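Transglutaminase elicitor (Phytophthora sojae, PDB 3TW5) is a transglutaminase that catalyses the formation of isopeptide cross-links between glutamine and lysine side chains and probably acts as a molecular pattern sensed by plant innate immunity. Local coordinates at residues A38-P43 and Q153-K158; L137-K142 and K361-T366. The protein carries 1 engineered substitution. All coordinates share one frame; numbering follows the deposited sequence.

Contact 1 (A38-P43 and Q153-K158); sequences AGPYWP and QPMDLK
Lys158 NZ has two partners from separate loops: it donates to Ala38 O at 2.6 Å and makes a salt bridge with Glu140. The C=O...N angle at Ala38 is 166°, so the ammonium meets the carbonyl oxygen almost head-on. Beyond CG the lysine is fully extended, and this length carries its charge from the helix to a buried main-chain oxygen. Farther along the loop, the touching is apolar. Met155 has CG anti to its backbone nitrogen (chi1 -170°) and bends at chi2, which carries CE to the six-membered part of the Trp42 indole. CE lies 3.6 Å from Trp42 CZ2, approaching obliquely as the two side chains run past each other in opposite senses. Pro40 covers one face of the same indole, with CG 3.3 Å above the ring plane toward its rim. Trp42 also touches Ala159 and Ser162 of the same helix. At the helix start, Gln153 N donates to Asp156 OD2 at 3.0 Å, and Lys63 and Trp53 also bind this carboxylate. The whole is a loop laid along the first turns of helix 154-167, whose N-terminus carries the half of a capping box in which the N3 side chain accepts from the N-cap amide.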
loop_
_atom_site.group_PDB
_atom_site.type_symbol
_atom_site.label_atom_id
_atom_site.label_comp_id
_atom_site.label_asym_id
_atom_site.label_seq_id
_atom_site.Cartn_x
_atom_site.Cartn_y
_atom_site.Cartn_z
ATOM N N ALA A 38 -7.197 2.478 -7.618
ATOM C CA ALA A 38 -7.786 2.684 -6.304
ATOM C C ALA A 38 -8.777 1.575 -5.981
ATOM O O ALA A 38 -9.459 1.061 -6.869
ATOM C CB ALA A 38 -8.457 4.041 -6.231
ATOM N N GLY A 39 -8.839 1.214 -4.705
ATOM C CA GLY A 39 -9.738 0.173 -4.217
ATOM C C GLY A 39 -9.716 0.156 -2.703
ATOM O O GLY A 39 -8.787 0.683 -2.095
ATOM N N PRO A 40 -10.735 -0.449 -2.076
ATOM C CA PRO A 40 -10.776 -0.417 -0.619
ATOM C C PRO A 40 -9.883 -1.472 0.023
ATOM O O PRO A 40 -9.360 -2.354 -0.664
ATOM C CB PRO A 40 -12.244 -0.701 -0.305
ATOM C CG PRO A 40 -12.740 -1.478 -1.455
ATOM C CD PRO A 40 -11.839 -1.241 -2.638
ATOM N N TYR A 41 -9.714 -1.362 1.335
ATOM C CA TYR A 41 -8.946 -2.329 2.103
ATOM C C TYR A 41 -9.860 -3.419 2.669
ATOM O O TYR A 41 -9.461 -4.172 3.561
ATOM C CB TYR A 41 -8.142 -1.628 3.209
ATOM C CG TYR A 41 -8.969 -1.036 4.331
ATOM C CD1 TYR A 41 -8.999 -1.636 5.591
ATOM C CD2 TYR A 41 -9.711 0.133 4.139
ATOM C CE1 TYR A 41 -9.752 -1.093 6.635
ATOM C CE2 TYR A 41 -10.473 0.684 5.174
ATOM C CZ TYR A 41 -10.485 0.069 6.417
ATOM O OH TYR A 41 -11.235 0.611 7.437
ATOM N N TRP A 42 -11.082 -3.488 2.135
ATOM C CA TRP A 42 -12.075 -4.516 2.476
ATOM C C TRP A 42 -12.036 -4.910 3.948
ATOM O O TRP A 42 -11.643 -6.027 4.283
ATOM C CB TRP A 42 -11.916 -5.735 1.561
ATOM C CG TRP A 42 -12.059 -5.367 0.124
ATOM C CD1 TRP A 42 -11.055 -5.204 -0.785
ATOM C CD2 TRP A 42 -13.279 -5.075 -0.566
ATOM N NE1 TRP A 42 -11.574 -4.843 -2.005
ATOM C CE2 TRP A 42 -12.938 -4.756 -1.899
ATOM C CE3 TRP A 42 -14.630 -5.058 -0.190
ATOM C CZ2 TRP A 42 -13.899 -4.422 -2.861
ATOM C CZ3 TRP A 42 -15.584 -4.729 -1.145
ATOM C CH2 TRP A 42 -15.213 -4.416 -2.467
ATOM N N PRO A 43 -12.455 -3.985 4.830
ATOM C CA PRO A 43 -12.256 -4.110 6.271
ATOM C C PRO A 43 -12.831 -5.396 6.854
ATOM O O PRO A 43 -13.845 -5.909 6.370
ATOM C CB PRO A 43 -12.998 -2.898 6.840
ATOM C CG PRO A 43 -13.160 -1.971 5.709
ATOM C CD PRO A 43 -13.289 -2.818 4.501
ATOM N N GLN A 153 -18.918 -6.600 -11.444
ATOM C CA GLN A 153 -18.517 -5.210 -11.601
ATOM C C GLN A 153 -17.001 -5.097 -11.436
ATOM O O GLN A 153 -16.396 -5.923 -10.753
ATOM C CB GLN A 153 -19.241 -4.326 -10.581
ATOM C CG GLN A 153 -20.768 -4.295 -10.731
ATOM C CD GLN A 153 -21.235 -3.724 -12.064
ATOM O OE1 GLN A 153 -22.152 -4.255 -12.689
ATOM N NE2 GLN A 153 -20.608 -2.640 -12.503
ATOM N N PRO A 154 -16.375 -4.086 -12.076
ATOM C CA PRO A 154 -14.940 -3.866 -11.880
ATOM C C PRO A 154 -14.564 -3.859 -10.403
ATOM O O PRO A 154 -13.519 -4.388 -10.022
ATOM C CB PRO A 154 -14.720 -2.486 -12.497
ATOM C CG PRO A 154 -15.706 -2.439 -13.604
ATOM C CD PRO A 154 -16.922 -3.185 -13.110
ATOM N N MET A 155 -15.437 -3.282 -9.587
ATOM C CA MET A 155 -15.253 -3.236 -8.147
ATOM C C MET A 155 -15.300 -4.625 -7.497
ATOM O O MET A 155 -14.511 -4.915 -6.598
ATOM C CB MET A 155 -16.301 -2.315 -7.529
ATOM C CG MET A 155 -16.072 -2.007 -6.082
ATOM S SD MET A 155 -14.478 -1.223 -5.834
ATOM C CE MET A 155 -14.532 -1.093 -4.067
ATOM N N ASP A 156 -16.225 -5.470 -7.950
ATOM C CA ASP A 156 -16.315 -6.850 -7.475
ATOM C C ASP A 156 -15.005 -7.594 -7.731
ATOM O O ASP A 156 -14.523 -8.338 -6.871
ATOM C CB ASP A 156 -17.466 -7.592 -8.160
ATOM C CG ASP A 156 -18.837 -7.129 -7.692
ATOM O OD1 ASP A 156 -19.046 -6.941 -6.473
ATOM O OD2 ASP A 156 -19.723 -6.980 -8.559
ATOM N N LEU A 157 -14.436 -7.377 -8.917
ATOM C CA LEU A 157 -13.174 -8.000 -9.308
ATOM C C LEU A 157 -11.999 -7.480 -8.486
ATOM O O LEU A 157 -11.080 -8.234 -8.172
ATOM C CB LEU A 157 -12.916 -7.814 -10.804
ATOM C CG LEU A 157 -13.960 -8.400 -11.759
ATOM C CD1 LEU A 157 -13.561 -8.152 -13.195
ATOM C CD2 LEU A 157 -14.175 -9.888 -11.520
ATOM N N LYS A 158 -12.039 -6.197 -8.133
ATOM C CA LYS A 158 -11.051 -5.616 -7.221
ATOM C C LYS A 158 -11.080 -6.315 -5.860
ATOM O O LYS A 158 -10.035 -6.532 -5.249
ATOM C CB LYS A 158 -11.273 -4.106 -7.058
ATOM C CG LYS A 158 -10.903 -3.297 -8.291
ATOM C CD LYS A 158 -11.101 -1.804 -8.087
ATOM C CE LYS A 158 -10.659 -1.037 -9.327
ATOM N NZ LYS A 158 -10.667 0.435 -9.129
#

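Contact 2 (L137-K142 and K361-T366); sequences LETEPK and KSAACT
A Schellman motif ends helix 352-364, and here Ser362, Ala363 and Cys365 receive the loop formed by Thr139, Pro141 and Lys142. Its signature is the bond from Thr366 N back to Lys361 O at 3.0 Å, wrapped round Cys365 with its positive phi of 57°; a weak bond from Cys365 N to Ser362 O lies inside it. Ser362 O has a second donor from across the contact, Lys142 N, at 3.2 Å and again weak, with an N-H...O angle of 145°. Close to this meeting the two backbones come nearest, Pro141 CA and Ser362 CA being 4.9 Å apart. The Ser362 side chain has OG anti to its backbone nitrogen (chi1 -163°), bringing the hydroxyl against Pro141 CB, and OG is hydrogen-bonded to Cys143 O. On one flank the methyl carbon CG2 of Thr139 rests against Ala363 CB at 3.8 Å. On another, Lys142 runs alongside the helix end: its CD passes 3.8 Å from Cys365 SG, the sulfur that is joined to Cys143 in a disulfide, and a bend at chi3 then directs CE toward Ala363 O. CB of Glu140 points away from the helix, and OE2 is hydrogen-bonded to Val290 N. Chemically, one weak backbone bond and aliphatic touches join the two segments, next to the disulfide through the following residue, Cys143. The two bonds at Ser362 O and the bonds of the turn occupy carbonyls that a helix leaves without successors at its C-terminus, and the nearby positive charge of Lys142 would probably suit that negative end of the helix dipole.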
loop_
_atom_site.group_PDB
_atom_site.type_symbol
_atom_site.label_atom_id
_atom_site.label_comp_id
_atom_site.label_asym_id
_atom_site.label_seq_id
_atom_site.Cartn_x
_atom_site.Cartn_y
_atom_site.Cartn_z
ATOM N N LEU A 137 0.668 -4.484 -9.640
ATOM C CA LEU A 137 0.944 -5.557 -10.596
ATOM C C LEU A 137 -0.215 -5.888 -11.525
ATOM O O LEU A 137 0.004 -6.301 -12.665
ATOM C CB LEU A 137 1.394 -6.833 -9.873
ATOM C CG LEU A 137 2.700 -6.823 -9.076
ATOM C CD1 LEU A 137 2.805 -8.112 -8.292
ATOM C CD2 LEU A 137 3.930 -6.626 -9.964
ATOM N N GLU A 138 -1.439 -5.704 -11.041
ATOM C CA GLU A 138 -2.626 -6.102 -11.795
ATOM C C GLU A 138 -3.241 -4.934 -12.577
ATOM O O GLU A 138 -3.499 -3.869 -12.013
ATOM C CB GLU A 138 -3.658 -6.726 -10.852
ATOM C CG GLU A 138 -4.334 -7.970 -11.392
ATOM C CD GLU A 138 -3.435 -9.194 -11.354
ATOM O OE1 GLU A 138 -2.862 -9.494 -10.283
ATOM O OE2 GLU A 138 -3.310 -9.865 -12.400
ATOM N N THR A 139 -3.455 -5.145 -13.877
ATOM C CA THR A 139 -4.151 -4.182 -14.730
ATOM C C THR A 139 -5.550 -3.944 -14.173
ATOM O O THR A 139 -6.245 -4.899 -13.819
ATOM C CB THR A 139 -4.262 -4.695 -16.185
ATOM O OG1 THR A 139 -2.966 -5.055 -16.673
ATOM C CG2 THR A 139 -4.856 -3.632 -17.099
ATOM N N GLU A 140 -5.957 -2.677 -14.087
ATOM C CA GLU A 140 -7.250 -2.319 -13.502
ATOM C C GLU A 140 -8.429 -2.867 -14.301
ATOM O O GLU A 140 -8.441 -2.759 -15.528
ATOM C CB GLU A 140 -7.389 -0.800 -13.361
ATOM C CG GLU A 140 -8.640 -0.375 -12.592
ATOM C CD GLU A 140 -8.884 1.116 -12.614
ATOM O OE1 GLU A 140 -9.313 1.657 -11.574
ATOM O OE2 GLU A 140 -8.660 1.746 -13.669
ATOM N N PRO A 141 -9.416 -3.466 -13.605
ATOM C CA PRO A 141 -10.688 -3.807 -14.231
ATOM C C PRO A 141 -11.352 -2.542 -14.762
ATOM O O PRO A 141 -11.459 -1.551 -14.034
ATOM C CB PRO A 141 -11.510 -4.379 -13.072
ATOM C CG PRO A 141 -10.523 -4.841 -12.092
ATOM C CD PRO A 141 -9.356 -3.920 -12.204
ATOM N N LYS A 142 -11.777 -2.566 -16.023
ATOM C CA LYS A 142 -12.352 -1.379 -16.651
ATOM C C LYS A 142 -13.882 -1.414 -16.681
ATOM O O LYS A 142 -14.538 -0.513 -16.148
ATOM C CB LYS A 142 -11.784 -1.168 -18.060
ATOM C CG LYS A 142 -11.818 0.287 -18.523
ATOM C CD LYS A 142 -11.823 0.414 -20.042
ATOM C CE LYS A 142 -10.426 0.289 -20.644
ATOM N NZ LYS A 142 -10.481 0.257 -22.137
ATOM N N LYS A 361 -10.799 -10.153 -19.160
ATOM C CA LYS A 361 -11.987 -9.730 -19.894
ATOM C C LYS A 361 -12.423 -8.324 -19.499
ATOM O O LYS A 361 -12.917 -7.567 -20.332
ATOM C CB LYS A 361 -13.134 -10.717 -19.676
ATOM C CG LYS A 361 -12.938 -12.054 -20.364
ATOM C CD LYS A 361 -14.106 -12.981 -20.092
ATOM C CE LYS A 361 -13.936 -14.296 -20.829
ATOM N NZ LYS A 361 -15.005 -15.256 -20.454
ATOM N N SER A 362 -12.230 -7.980 -18.229
ATOM C CA SER A 362 -12.606 -6.667 -17.714
ATOM C C SER A 362 -11.732 -5.548 -18.278
ATOM O O SER A 362 -12.230 -4.469 -18.604
ATOM C CB SER A 362 -12.541 -6.658 -16.192
ATOM O OG SER A 362 -13.249 -5.553 -15.669
ATOM N N ALA A 363 -10.434 -5.818 -18.386
ATOM C CA ALA A 363 -9.465 -4.843 -18.877
ATOM C C ALA A 363 -9.565 -4.637 -20.387
ATOM O O ALA A 363 -9.338 -3.531 -20.883
ATOM C CB ALA A 363 -8.051 -5.261 -18.489
ATOM N N ALA A 364 -9.904 -5.705 -21.107
ATOM C CA ALA A 364 -10.032 -5.660 -22.564
ATOM C C ALA A 364 -11.444 -5.261 -23.000
ATOM O O ALA A 364 -11.695 -5.041 -24.188
ATOM C CB ALA A 364 -9.636 -7.002 -23.173
ATOM N N CYS A 365 -12.349 -5.160 -22.027
ATOM C CA CYS A 365 -13.761 -4.835 -22.256
ATOM C C CYS A 365 -14.468 -5.800 -23.222
ATOM O O CYS A 365 -14.909 -5.408 -24.306
ATOM C CB CYS A 365 -13.951 -3.358 -22.646
ATOM S SG CYS A 365 -14.268 -2.261 -21.221
ATOM N N THR A 366 -14.556 -7.063 -22.806
ATOM C CA THR A 366 -15.319 -8.096 -23.512
ATOM C C THR A 366 -16.165 -8.878 -22.506
ATOM O O THR A 366 -16.982 -9.723 -22.873
ATOM C CB THR A 366 -14.401 -9.081 -24.284
ATOM O OG1 THR A 366 -13.429 -9.645 -23.391
ATOM C CG2 THR A 366 -13.688 -8.384 -25.448
#

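Overall arrangement
Contacts 1 and 2 have centres 13 Å apart, on the same side of the chain's centre, and their four segments alternate along the sequence. They touch directly at an ion pair, where Lys158 NZ of contact 1 stands 3.1 Å from Glu140 OE1 of contact 2. Helix 154-167 is shared more widely, since Leu157 CD1 packs 3.5 Å from Ser362 CB, and Pro154 CG lies 3.4 Å from Lys142 O. The helix therefore sits between the early loop and the C-terminal helix 352-364, joining distant parts of one transglutaminase domain.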